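Local coordinates for protein beta-lactamase (Sebaldella termitidis, PDB 6N1N) that probably hydrolyses beta-lactam antibiotics to substituted beta-amino acids, as a class D beta-lactamase of the serine acyl-enzyme type, at residues I175-K180 with T185-T190; L154-L157 with K161-L164; L59-E64 with W102-G107. One frame throughout, in Å; residues are numbered along the deposited sequence.

How the contacts relate
All three contacts lie in the penicillin-binding transpeptidase fold, but each has its own chemistry. Contact 3 is the fully buried one: two helices meet through aromatic rings, with no hydrogen bond between the segments. Contacts 1 and 2 are partly buried. Backbone hydrogen bonds carry contact 1, an edge hairpin of the sheet, whereas contact 2 closes the end of helix 147-159 on the loop after it with one such bond and a phenylalanine. Contact 2 touches both others: its Leu157 meets Met176 of contact 1 and Leu59 of contact 3. Contacts 1 and 3 do not touch, their nearest atoms being about 5 Å apart.

Contact 1 of 3, residues I175-K180 with T185-T190; sequences IMINEK and TLRGKT. With SO4 (sulfate ion), chain C.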
loop_
_atom_site.group_PDB
_atom_site.type_symbol
_atom_site.label_atom_id
_atom_site.label_comp_id
_atom_site.label_asym_id
_atom_site.label_seq_id
_atom_site.Cartn_x
_atom_site.Cartn_y
_atom_site.Cartn_z
ATOM N N ILE A 175 -9.488 9.097 2.865
ATOM C CA ILE A 175 -9.950 7.712 2.912
ATOM C C ILE A 175 -8.838 6.776 3.363
ATOM O O ILE A 175 -9.122 5.675 3.861
ATOM C CB ILE A 175 -10.560 7.242 1.575
ATOM C CG1 ILE A 175 -9.526 6.975 0.488
ATOM C CG2 ILE A 175 -11.626 8.224 1.126
ATOM C CD1 ILE A 175 -10.160 6.476 -0.851
HETATM N N MSE A 176 -7.572 7.179 3.218
HETATM C CA MSE A 176 -6.454 6.351 3.646
HETATM C C MSE A 176 -6.311 6.210 5.176
HETATM O O MSE A 176 -5.592 5.326 5.655
HETATM C CB MSE A 176 -5.139 6.899 3.086
HETATM C CG MSE A 176 -4.955 6.646 1.627
HETATM SE SE MSE A 176 -3.284 7.537 1.018
HETATM C CE MSE A 176 -2.003 6.322 1.853
ATOM N N ILE A 177 -6.967 7.088 5.921
ATOM C CA ILE A 177 -6.845 7.049 7.379
ATOM C C ILE A 177 -7.560 5.810 7.891
ATOM O O ILE A 177 -8.786 5.717 7.815
ATOM C CB ILE A 177 -7.421 8.292 8.050
ATOM C CG1 ILE A 177 -6.679 9.509 7.540
ATOM C CG2 ILE A 177 -7.342 8.129 9.587
ATOM C CD1 ILE A 177 -7.342 10.832 7.981
ATOM N N ASN A 178 -6.828 4.909 8.500
ATOM C CA ASN A 178 -7.543 3.805 9.091
ATOM C C ASN A 178 -7.358 3.677 10.592
ATOM O O ASN A 178 -7.965 2.793 11.176
ATOM C CB ASN A 178 -7.187 2.489 8.409
ATOM C CG ASN A 178 -5.742 2.370 8.100
ATOM O OD1 ASN A 178 -4.915 2.434 8.980
ATOM N ND2 ASN A 178 -5.430 2.144 6.833
ATOM N N GLU A 179 -6.559 4.521 11.225
ATOM C CA GLU A 179 -6.556 4.580 12.680
ATOM C C GLU A 179 -6.120 5.983 13.047
ATOM O O GLU A 179 -5.130 6.474 12.499
ATOM C CB GLU A 179 -5.600 3.557 13.285
ATOM C CG GLU A 179 -5.720 3.382 14.762
ATOM C CD GLU A 179 -5.091 2.072 15.164
ATOM O OE1 GLU A 179 -5.562 1.019 14.674
ATOM O OE2 GLU A 179 -4.105 2.096 15.919
ATOM N N LYS A 180 -6.853 6.611 13.953
ATOM C CA LYS A 180 -6.525 7.933 14.467
ATOM C C LYS A 180 -6.693 7.961 15.980
ATOM O O LYS A 180 -7.739 7.571 16.505
ATOM C CB LYS A 180 -7.413 9.017 13.843
ATOM C CG LYS A 180 -6.925 10.442 14.072
ATOM C CD LYS A 180 -7.714 11.441 13.261
ATOM C CE LYS A 180 -7.190 12.850 13.495
ATOM N NZ LYS A 180 -7.151 13.213 14.941
ATOM N N THR A 185 -1.872 9.692 13.510
ATOM C CA THR A 185 -2.805 9.409 12.429
ATOM C C THR A 185 -2.096 8.440 11.501
ATOM O O THR A 185 -1.042 8.773 10.939
ATOM C CB THR A 185 -3.213 10.663 11.652
ATOM O OG1 THR A 185 -3.842 11.576 12.547
ATOM C CG2 THR A 185 -4.178 10.323 10.525
ATOM N N LEU A 186 -2.662 7.252 11.370
ATOM C CA LEU A 186 -2.089 6.181 10.585
ATOM C C LEU A 186 -2.843 6.011 9.275
ATOM O O LEU A 186 -4.068 5.867 9.263
ATOM C CB LEU A 186 -2.132 4.890 11.405
ATOM C CG LEU A 186 -1.724 3.606 10.696
ATOM C CD1 LEU A 186 -0.213 3.654 10.313
ATOM C CD2 LEU A 186 -2.061 2.382 11.554
ATOM N N ARG A 187 -2.102 6.010 8.171
ATOM C CA ARG A 187 -2.618 5.648 6.857
ATOM C C ARG A 187 -1.853 4.407 6.405
ATOM O O ARG A 187 -0.645 4.464 6.197
ATOM C CB ARG A 187 -2.428 6.791 5.863
ATOM C CG ARG A 187 -3.236 8.010 6.182
ATOM C CD ARG A 187 -2.811 9.210 5.365
ATOM N NE ARG A 187 -3.705 10.348 5.554
ATOM C CZ ARG A 187 -3.580 11.275 6.489
ATOM N NH1 ARG A 187 -2.583 11.218 7.353
ATOM N NH2 ARG A 187 -4.473 12.264 6.557
ATOM N N GLY A 188 -2.523 3.264 6.321
ATOM C CA GLY A 188 -1.826 2.054 5.927
ATOM C C GLY A 188 -2.746 1.152 5.138
ATOM O O GLY A 188 -3.951 1.121 5.415
ATOM N N LYS A 189 -2.211 0.455 4.140
ATOM C CA LYS A 189 -3.006 -0.421 3.274
ATOM C C LYS A 189 -2.279 -1.749 3.155
ATOM O O LYS A 189 -1.060 -1.794 2.928
ATOM C CB LYS A 189 -3.244 0.166 1.876
ATOM C CG LYS A 189 -4.062 -0.714 0.906
ATOM C CD LYS A 189 -5.534 -0.708 1.281
ATOM C CE LYS A 189 -6.341 -1.778 0.525
ATOM N NZ LYS A 189 -6.161 -3.165 1.099
ATOM N N THR A 190 -3.034 -2.831 3.326
ATOM C CA THR A 190 -2.552 -4.172 3.138
ATOM C C THR A 190 -2.667 -4.643 1.695
ATOM O O THR A 190 -3.511 -4.196 0.910
ATOM C CB THR A 190 -3.363 -5.086 4.044
ATOM O OG1 THR A 190 -4.753 -4.806 3.812
ATOM C CG2 THR A 190 -3.039 -4.801 5.448
HETATM S S SO4 C . -5.791 -7.335 1.503
HETATM O O1 SO4 C . -6.741 -8.330 2.009
HETATM O O2 SO4 C . -6.044 -7.065 0.061
HETATM O O3 SO4 C . -5.982 -6.080 2.222
HETATM O O4 SO4 C . -4.439 -7.858 1.719
#
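Asn178 N and Glu179 N both turn to a single carbonyl, Leu186 O, the mark of a classic beta bulge in this antiparallel hairpin. The bond from Asn178 N to Leu186 O measures 3.0 Å; that from Glu179 N to the same oxygen is weak at 3.4 Å. In return, Leu186 N reaches Glu179 O at 2.8 Å with 169° at the hydrogen, nearly straight. Before the bulge, Arg187 CA approaches Met176 O at 3.2 Å in a CA-H...O contact.

Side chains flank this backbone core. Ile177 and Arg187 run side by side in the same direction, and Ile177 CG1 stands 3.4 Å above the guanidinium plane of Arg187, offset toward its rim, while Met176 CB lies at the edge. Extended from CG to NE, the arginine carries its head along the isoleucine; Lys173 O, bonded to NE, and Glu208, salt-bridged to NH1, fix its rotation. On the other face Glu179 CB packs against Leu186 CD2, and its carboxylate is held by Tyr184 and Lys236.

Lys189 and Thr190 open the KTG motif of class D enzymes. Lys189 NZ is hydrogen-bonded to Thr190 O at 2.8 Å and to Ser99, and lies 3.1 Å from sulfate O3. The sulfate, probably from the crystallisation liquor, is hydrogen-bonded to Ser51, the predicted acylated serine, and to Arg235, consistent with an anion-binding pocket.

Strand 177-180 forms one border of the sheet. Strand 198-209 pairs with the far side of strand 184-195, helix 228-245 covers Leu186 and Glu179, and helix 92-98 meets Met176 and Lys189.

Contact 2 of 3, residues L154-L157 with K161-L164; sequences LINL and KFML
Asn156 and Lys161 are joined by the one hydrogen bond between these segments, a backbone link that ties the last part of helix 147-159 to the loop leaving it. Lys161 N donates to Asn156 O at 2.9 Å, with 166° at the hydrogen, and the donor lies in the carbonyl plane. The bond spans five residues rather than the four of a regular alpha-helix, so the chain is already widening out of the helix here. A second backbone bond, from Leu164 N to Phe162 O at 2.9 Å, closes an inverse gamma turn centred on Met163 and bends the loop again.

Van der Waals packing rests on the Phe162 ring. Its CZ comes to 3.2 Å from Asn156 CB, a tight approach. Phe162 CE2 meets the helix backbone at Leu157 N, 3.7 Å away, and forms an apolar pair with Leu157 CB at 4.3 Å. With CG anti to the carbonyl carbon (chi1 -54°), the ring swings back toward the helix although its CB does not point there. The Asn156 and Phe162 side chains run roughly perpendicular, and the amide plane is inclined 60° to the ring.

The polar side-chain end of Asn156 makes a van der Waals approach to the lysine: Asn156 OD1 is 3.7 Å from Lys161 CB, part of its aliphatic base, while the charged end leads away and forms a salt bridge with Glu159.

Outside the two segments, Phe123 meets the Phe162 ring, and Glu122 of helix 113-122 also touches it. Leu157 packs on Lys173 of helix 166-175. Leu164 rests on Glu63 of helix 56-63, Tyr119 of helix 113-122 and Tyr169 of helix 166-175, placing the loop where these three helices converge.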
loop_
_atom_site.group_PDB
_atom_site.type_symbol
_atom_site.label_atom_id
_atom_site.label_comp_id
_atom_site.label_asym_id
_atom_site.label_seq_id
_atom_site.Cartn_x
_atom_site.Cartn_y
_atom_site.Cartn_z
ATOM N N LEU A 154 4.892 7.175 -1.907
ATOM C CA LEU A 154 4.092 7.716 -0.819
ATOM C C LEU A 154 4.598 9.091 -0.379
ATOM O O LEU A 154 3.786 9.938 -0.027
ATOM C CB LEU A 154 4.078 6.756 0.359
ATOM C CG LEU A 154 3.314 5.455 0.126
ATOM C CD1 LEU A 154 3.707 4.404 1.128
ATOM C CD2 LEU A 154 1.814 5.699 0.180
ATOM N N ILE A 155 5.920 9.326 -0.405
ATOM C CA ILE A 155 6.454 10.655 -0.090
ATOM C C ILE A 155 5.955 11.679 -1.101
ATOM O O ILE A 155 5.561 12.804 -0.748
ATOM C CB ILE A 155 7.995 10.623 -0.047
ATOM C CG1 ILE A 155 8.510 9.759 1.099
ATOM C CG2 ILE A 155 8.561 12.028 0.100
ATOM C CD1 ILE A 155 9.974 9.415 0.995
ATOM N N ASN A 156 6.037 11.336 -2.384
ATOM C CA ASN A 156 5.531 12.218 -3.424
ATOM C C ASN A 156 4.032 12.472 -3.278
ATOM O O ASN A 156 3.557 13.559 -3.589
ATOM C CB ASN A 156 5.856 11.636 -4.803
ATOM C CG ASN A 156 7.284 11.911 -5.214
ATOM O OD1 ASN A 156 7.793 13.006 -4.999
ATOM N ND2 ASN A 156 7.943 10.920 -5.786
ATOM N N LEU A 157 3.261 11.461 -2.868
ATOM C CA LEU A 157 1.845 11.679 -2.579
ATOM C C LEU A 157 1.670 12.671 -1.433
ATOM O O LEU A 157 0.922 13.666 -1.545
ATOM C CB LEU A 157 1.174 10.316 -2.271
ATOM C CG LEU A 157 -0.342 10.184 -2.159
ATOM C CD1 LEU A 157 -0.797 8.706 -1.974
ATOM C CD2 LEU A 157 -0.916 11.010 -1.045
ATOM N N LYS A 161 3.361 16.102 -5.058
ATOM C CA LYS A 161 4.227 16.422 -6.184
ATOM C C LYS A 161 3.686 15.972 -7.531
ATOM O O LYS A 161 4.116 16.503 -8.573
ATOM C CB LYS A 161 5.603 15.785 -5.976
ATOM C CG LYS A 161 6.460 16.441 -4.884
ATOM C CD LYS A 161 6.769 17.888 -5.195
ATOM C CE LYS A 161 8.200 18.254 -4.812
ATOM N NZ LYS A 161 8.446 18.133 -3.351
ATOM N N PHE A 162 2.786 14.993 -7.550
ATOM C CA PHE A 162 2.216 14.530 -8.801
ATOM C C PHE A 162 1.226 15.560 -9.332
ATOM O O PHE A 162 0.615 16.308 -8.569
ATOM C CB PHE A 162 1.493 13.200 -8.602
ATOM C CG PHE A 162 2.329 12.121 -7.960
ATOM C CD1 PHE A 162 3.593 11.838 -8.413
ATOM C CD2 PHE A 162 1.824 11.375 -6.898
ATOM C CE1 PHE A 162 4.352 10.829 -7.810
ATOM C CE2 PHE A 162 2.579 10.341 -6.307
ATOM C CZ PHE A 162 3.831 10.081 -6.773
HETATM N N MSE A 163 1.060 15.588 -10.649
HETATM C CA MSE A 163 0.105 16.502 -11.260
HETATM C C MSE A 163 -1.313 15.936 -11.146
HETATM O O MSE A 163 -1.846 15.325 -12.075
HETATM C CB MSE A 163 0.488 16.773 -12.717
HETATM C CG MSE A 163 1.861 17.439 -12.865
HETATM SE SE MSE A 163 2.015 19.153 -11.924
HETATM C CE MSE A 163 0.500 20.055 -12.761
ATOM N N LEU A 164 -1.905 16.138 -9.971
ATOM C CA LEU A 164 -3.267 15.734 -9.680
ATOM C C LEU A 164 -3.967 16.938 -9.075
ATOM O O LEU A 164 -3.322 17.830 -8.535
ATOM C CB LEU A 164 -3.330 14.563 -8.688
ATOM C CG LEU A 164 -2.433 13.378 -9.012
ATOM C CD1 LEU A 164 -2.313 12.429 -7.818
ATOM C CD2 LEU A 164 -2.951 12.642 -10.236
#

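Contact 3 of 3, residues L59-E64 with W102-G107; sequences LIFLEE and WFYMKG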
loop_
_atom_site.group_PDB
_atom_site.type_symbol
_atom_site.label_atom_id
_atom_site.label_comp_id
_atom_site.label_asym_id
_atom_site.label_seq_id
_atom_site.Cartn_x
_atom_site.Cartn_y
_atom_site.Cartn_z
ATOM N N LEU A 59 -6.218 7.366 -6.470
ATOM C CA LEU A 59 -5.850 8.648 -7.078
ATOM C C LEU A 59 -6.273 8.685 -8.535
ATOM O O LEU A 59 -6.827 9.685 -9.013
ATOM C CB LEU A 59 -4.341 8.895 -6.993
ATOM C CG LEU A 59 -3.683 9.028 -5.613
ATOM C CD1 LEU A 59 -2.176 8.943 -5.772
ATOM C CD2 LEU A 59 -4.068 10.306 -4.925
ATOM N N ILE A 60 -6.012 7.590 -9.261
ATOM C CA ILE A 60 -6.289 7.566 -10.688
ATOM C C ILE A 60 -7.792 7.626 -10.934
ATOM O O ILE A 60 -8.254 8.360 -11.807
ATOM C CB ILE A 60 -5.651 6.325 -11.340
ATOM C CG1 ILE A 60 -4.116 6.421 -11.302
ATOM C CG2 ILE A 60 -6.106 6.164 -12.784
ATOM C CD1 ILE A 60 -3.385 5.139 -11.676
ATOM N N PHE A 61 -8.579 6.848 -10.176
ATOM C CA PHE A 61 -10.032 6.858 -10.352
ATOM C C PHE A 61 -10.609 8.271 -10.205
ATOM O O PHE A 61 -11.466 8.687 -10.997
ATOM C CB PHE A 61 -10.703 5.923 -9.338
ATOM C CG PHE A 61 -10.719 4.458 -9.731
ATOM C CD1 PHE A 61 -9.846 3.939 -10.669
ATOM C CD2 PHE A 61 -11.610 3.599 -9.121
ATOM C CE1 PHE A 61 -9.869 2.606 -10.994
ATOM C CE2 PHE A 61 -11.649 2.264 -9.451
ATOM C CZ PHE A 61 -10.784 1.770 -10.392
ATOM N N LEU A 62 -10.166 9.025 -9.197
ATOM C CA LEU A 62 -10.693 10.367 -9.012
ATOM C C LEU A 62 -10.200 11.313 -10.091
ATOM O O LEU A 62 -10.984 12.082 -10.650
ATOM C CB LEU A 62 -10.327 10.887 -7.622
ATOM C CG LEU A 62 -11.051 10.112 -6.533
ATOM C CD1 LEU A 62 -10.335 10.292 -5.224
ATOM C CD2 LEU A 62 -12.514 10.569 -6.398
ATOM N N GLU A 63 -8.899 11.287 -10.389
ATOM C CA GLU A 63 -8.374 12.231 -11.377
ATOM C C GLU A 63 -8.992 12.003 -12.753
ATOM O O GLU A 63 -9.259 12.969 -13.497
ATOM C CB GLU A 63 -6.851 12.134 -11.444
ATOM C CG GLU A 63 -6.178 13.312 -12.184
ATOM C CD GLU A 63 -6.312 14.636 -11.458
ATOM O OE1 GLU A 63 -6.648 14.625 -10.259
ATOM O OE2 GLU A 63 -6.047 15.692 -12.086
ATOM N N GLU A 64 -9.224 10.744 -13.113
ATOM C CA GLU A 64 -9.817 10.369 -14.389
ATOM C C GLU A 64 -11.343 10.382 -14.379
ATOM O O GLU A 64 -11.955 10.032 -15.395
ATOM C CB GLU A 64 -9.328 8.977 -14.811
ATOM C CG GLU A 64 -7.865 8.941 -15.198
ATOM C CD GLU A 64 -7.581 9.891 -16.336
ATOM O OE1 GLU A 64 -8.251 9.772 -17.373
ATOM O OE2 GLU A 64 -6.721 10.774 -16.189
ATOM N N TRP A 102 -13.578 -6.214 -6.829
ATOM C CA TRP A 102 -14.494 -6.047 -7.955
ATOM C C TRP A 102 -14.677 -4.580 -8.332
ATOM O O TRP A 102 -14.805 -4.253 -9.522
ATOM C CB TRP A 102 -15.852 -6.712 -7.681
ATOM C CG TRP A 102 -16.840 -6.026 -6.694
ATOM C CD1 TRP A 102 -17.111 -6.430 -5.409
ATOM C CD2 TRP A 102 -17.684 -4.891 -6.936
ATOM N NE1 TRP A 102 -18.060 -5.614 -4.841
ATOM C CE2 TRP A 102 -18.434 -4.665 -5.760
ATOM C CE3 TRP A 102 -17.896 -4.049 -8.038
ATOM C CZ2 TRP A 102 -19.361 -3.632 -5.653
ATOM C CZ3 TRP A 102 -18.805 -3.029 -7.923
ATOM C CH2 TRP A 102 -19.522 -2.817 -6.742
ATOM N N PHE A 103 -14.677 -3.680 -7.344
ATOM C CA PHE A 103 -14.876 -2.265 -7.596
ATOM C C PHE A 103 -13.715 -1.694 -8.392
ATOM O O PHE A 103 -13.925 -0.959 -9.369
ATOM C CB PHE A 103 -15.058 -1.554 -6.252
ATOM C CG PHE A 103 -15.122 -0.039 -6.305
ATOM C CD1 PHE A 103 -16.324 0.622 -6.080
ATOM C CD2 PHE A 103 -13.968 0.727 -6.469
ATOM C CE1 PHE A 103 -16.387 1.999 -6.057
ATOM C CE2 PHE A 103 -14.033 2.128 -6.466
ATOM C CZ PHE A 103 -15.234 2.748 -6.262
ATOM N N TYR A 104 -12.489 -2.062 -8.024
ATOM C CA TYR A 104 -11.325 -1.572 -8.756
ATOM C C TYR A 104 -11.200 -2.210 -10.133
ATOM O O TYR A 104 -10.816 -1.532 -11.090
ATOM C CB TYR A 104 -10.084 -1.763 -7.896
ATOM C CG TYR A 104 -10.066 -0.765 -6.759
ATOM C CD1 TYR A 104 -9.557 0.513 -6.934
ATOM C CD2 TYR A 104 -10.589 -1.091 -5.510
ATOM C CE1 TYR A 104 -9.554 1.460 -5.885
ATOM C CE2 TYR A 104 -10.590 -0.175 -4.465
ATOM C CZ TYR A 104 -10.066 1.101 -4.653
ATOM O OH TYR A 104 -10.074 2.003 -3.601
HETATM N N MSE A 105 -11.508 -3.502 -10.259
HETATM C CA MSE A 105 -11.533 -4.153 -11.578
HETATM C C MSE A 105 -12.558 -3.495 -12.508
HETATM O O MSE A 105 -12.283 -3.263 -13.689
HETATM C CB MSE A 105 -11.831 -5.647 -11.435
HETATM C CG MSE A 105 -10.765 -6.395 -10.662
HETATM SE SE MSE A 105 -11.105 -8.332 -10.612
HETATM C CE MSE A 105 -12.777 -8.375 -9.666
ATOM N N LYS A 106 -13.738 -3.178 -11.963
ATOM C CA LYS A 106 -14.781 -2.543 -12.763
ATOM C C LYS A 106 -14.363 -1.137 -13.177
ATOM O O LYS A 106 -14.514 -0.755 -14.346
ATOM C CB LYS A 106 -16.091 -2.532 -11.981
ATOM C CG LYS A 106 -17.274 -1.922 -12.733
ATOM C CD LYS A 106 -18.549 -2.043 -11.899
ATOM C CE LYS A 106 -19.757 -1.385 -12.564
ATOM N NZ LYS A 106 -20.343 -2.269 -13.598
ATOM N N GLY A 107 -13.801 -0.372 -12.244
ATOM C CA GLY A 107 -13.355 0.971 -12.566
ATOM C C GLY A 107 -12.205 0.989 -13.544
ATOM O O GLY A 107 -12.125 1.877 -14.401
#
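Phe61 projects from helix 56-63 onto Phe103, Tyr104 and Gly107 of helix 101-108, a buried aromatic contact in the helical region of the penicillin-recognising serine enzyme fold. The short helical segments lie 11.4 Å apart at closest approach, with their directions at 47°, so a large side chain has to bridge them. Phe61 does so: its CB points at helix 101-108, and CG, anti to the carbonyl carbon (chi1 -82°), carries the ring across.

Along one rim, CD2 lies 3.9 Å from Phe103 CE2, and that same atom of Phe103 approaches the next ring carbon, CE2, in the plane of the Phe61 ring. Phe61 CE2 also comes to 3.7 Å from Tyr104 CD1. The Phe61 and Tyr104 rings are tilted by 30° and slid apart, with centroids at 5.3 Å, so they barely overlap and touch through that pair of carbons. Phe103 CD2 sits over the centre of the Tyr104 ring, and the tyrosine hydroxyl is hydrogen-bonded to Ser58. On the other rim, Phe61 CE1 meets Gly107 C at 3.8 Å.

The absence of a side chain at Gly107 lets the ring tip approach the helix backbone directly. There Phe61 CZ stands 3.5 Å from Gly107 CA and directs its edge at Tyr104 O, 3.4 Å from CZ and in the ring plane.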